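Local coordinates for pesticidial crystal protein CRY2AA (Bacillus thuringiensis serovar kurstaki, PDB 1I5P) that kills dipteran and lepidopteran larvae by binding to midgut epithelial cells and promoting their colloid-osmotic lysis, at residues A[183-188]-A[217-222]. Numbering follows the deposited sequence.
Sequences MHLSFI and RDYSNY
Leu-185 and Tyr-219 face each other where helical segments 183-188 and 217-222 run roughly antiparallel; their CA atoms, 9.2 Å apart, are the nearest across the pair. Within each segment i+4 backbone bonds are intact, as from Ile-188 N to His-184 O at 3.0 Å. At this spacing side chains alone bridge the gap, and Tyr-219 spans most of it. Its CG lies anti to the carbonyl carbon (chi1 -60°), which sends the ring across to the other helix and brings the hydroxyl to His-184. There ND1 of His-184 and OH of Tyr-219 form a hydrogen bond of 2.7 Å; either may be the donor, and the angle of 142° shows it is bent. The hydroxyl sits at the imidazole edge, near its plane. The two rings meet rim to rim rather than stacking, with centroids 5.8 Å apart and planes inclined at 47°. Leu-185 packs against the phenol edge nearer the backbone, its CG 4.0 Å from CD1 of Tyr-219. Both contacts are buried. A second hydrogen bond, made elsewhere by NE2, satisfies the other imidazole nitrogen, while CD1 of Ile-188 lies over one face of that ring, toward its rim. The contact joins helices 170-193 and 202-232 in the helical bundle of the N-terminal domain, characteristic of three-domain Cry toxins. Phe-157 of helix 145-160 stacks on His-184, Trp-259 of helix 238-259 touches both Leu-185 and Tyr-219, and the Asn-221 amide hydrogen-bonds to the backbone of Gly-579 and Asn-581, at the start of strand 581-582 in the C-terminal domain.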
# COMPACT_ATOMS: atom_id res chain seq x y z
N MET A 183 -9.58 10.94 13.43
CA MET A 183 -10.01 12.20 14.02
C MET A 183 -9.32 12.50 15.35
O MET A 183 -8.86 13.62 15.56
CB MET A 183 -11.53 12.19 14.20
CG MET A 183 -12.30 12.10 12.89
SD MET A 183 -14.05 11.76 13.13
CE MET A 183 -14.37 10.54 11.85
N HIS A 184 -9.25 11.51 16.23
CA HIS A 184 -8.61 11.71 17.53
C HIS A 184 -7.11 11.98 17.41
O HIS A 184 -6.59 12.92 18.04
CB HIS A 184 -8.84 10.49 18.43
CG HIS A 184 -8.46 10.72 19.86
ND1 HIS A 184 -8.27 9.69 20.75
CD2 HIS A 184 -8.22 11.86 20.55
CE1 HIS A 184 -7.93 10.18 21.93
NE2 HIS A 184 -7.90 11.50 21.84
N LEU A 185 -6.41 11.17 16.62
CA LEU A 185 -4.97 11.33 16.46
C LEU A 185 -4.63 12.64 15.75
O LEU A 185 -3.62 13.27 16.06
CB LEU A 185 -4.38 10.14 15.71
CG LEU A 185 -4.36 8.82 16.50
CD1 LEU A 185 -3.81 7.70 15.63
CD2 LEU A 185 -3.51 8.99 17.76
N SER A 186 -5.48 13.03 14.80
CA SER A 186 -5.28 14.27 14.06
C SER A 186 -5.43 15.43 15.03
O SER A 186 -4.70 16.42 14.97
CB SER A 186 -6.31 14.40 12.94
OG SER A 186 -6.12 13.40 11.94
N PHE A 187 -6.41 15.29 15.93
CA PHE A 187 -6.72 16.28 16.96
C PHE A 187 -5.50 16.47 17.86
O PHE A 187 -5.07 17.59 18.12
CB PHE A 187 -7.92 15.79 17.79
CG PHE A 187 -8.02 16.42 19.16
CD1 PHE A 187 -8.44 17.74 19.30
CD2 PHE A 187 -7.68 15.70 20.30
CE1 PHE A 187 -8.53 18.33 20.56
CE2 PHE A 187 -7.76 16.28 21.57
CZ PHE A 187 -8.19 17.61 21.70
N ILE A 188 -4.95 15.36 18.33
CA ILE A 188 -3.78 15.39 19.19
C ILE A 188 -2.60 16.07 18.49
O ILE A 188 -1.93 16.92 19.07
CB ILE A 188 -3.39 13.96 19.62
CG1 ILE A 188 -4.49 13.39 20.52
CG2 ILE A 188 -2.03 13.96 20.33
CD1 ILE A 188 -4.38 11.89 20.80
N ARG A 217 -0.19 3.88 19.41
CA ARG A 217 0.11 2.51 19.77
C ARG A 217 -1.17 1.71 20.01
O ARG A 217 -1.39 0.67 19.38
CB ARG A 217 0.99 2.49 21.02
CG ARG A 217 1.06 1.15 21.73
CD ARG A 217 0.49 1.27 23.13
NE ARG A 217 1.49 1.71 24.10
CZ ARG A 217 1.22 2.40 25.20
NH1 ARG A 217 -0.03 2.76 25.49
NH2 ARG A 217 2.20 2.72 26.03
N ASP A 218 -2.02 2.20 20.91
CA ASP A 218 -3.27 1.52 21.23
C ASP A 218 -4.17 1.29 20.02
O ASP A 218 -4.64 0.17 19.78
CB ASP A 218 -4.06 2.30 22.28
CG ASP A 218 -3.32 2.42 23.60
OD1 ASP A 218 -2.29 1.74 23.76
OD2 ASP A 218 -3.76 3.20 24.47
N TYR A 219 -4.40 2.35 19.25
CA TYR A 219 -5.25 2.25 18.08
C TYR A 219 -4.63 1.40 16.98
O TYR A 219 -5.32 0.64 16.31
CB TYR A 219 -5.56 3.65 17.55
CG TYR A 219 -6.27 4.55 18.55
CD1 TYR A 219 -6.32 5.92 18.35
CD2 TYR A 219 -6.89 4.02 19.69
CE1 TYR A 219 -6.97 6.75 19.25
CE2 TYR A 219 -7.55 4.85 20.60
CZ TYR A 219 -7.58 6.21 20.38
OH TYR A 219 -8.20 7.05 21.28
N SER A 220 -3.31 1.52 16.79
CA SER A 220 -2.63 0.73 15.77
C SER A 220 -2.72 -0.74 16.09
O SER A 220 -3.13 -1.55 15.26
CB SER A 220 -1.16 1.14 15.66
OG SER A 220 -1.00 2.45 15.12
N ASN A 221 -2.33 -1.10 17.31
CA ASN A 221 -2.37 -2.50 17.72
C ASN A 221 -3.78 -3.08 17.64
O ASN A 221 -3.97 -4.21 17.19
CB ASN A 221 -1.80 -2.67 19.13
CG ASN A 221 -0.29 -2.46 19.20
OD1 ASN A 221 0.40 -2.52 18.18
ND2 ASN A 221 0.22 -2.22 20.40
N TYR A 222 -4.77 -2.30 18.07
CA TYR A 222 -6.15 -2.76 18.02
C TYR A 222 -6.57 -3.11 16.59
O TYR A 222 -7.21 -4.13 16.35
CB TYR A 222 -7.11 -1.70 18.58
CG TYR A 222 -8.56 -2.08 18.38
CD1 TYR A 222 -9.17 -3.05 19.17
CD2 TYR A 222 -9.32 -1.49 17.37
CE1 TYR A 222 -10.50 -3.44 18.96
CE2 TYR A 222 -10.64 -1.86 17.15
CZ TYR A 222 -11.23 -2.83 17.93
OH TYR A 222 -12.54 -3.19 17.68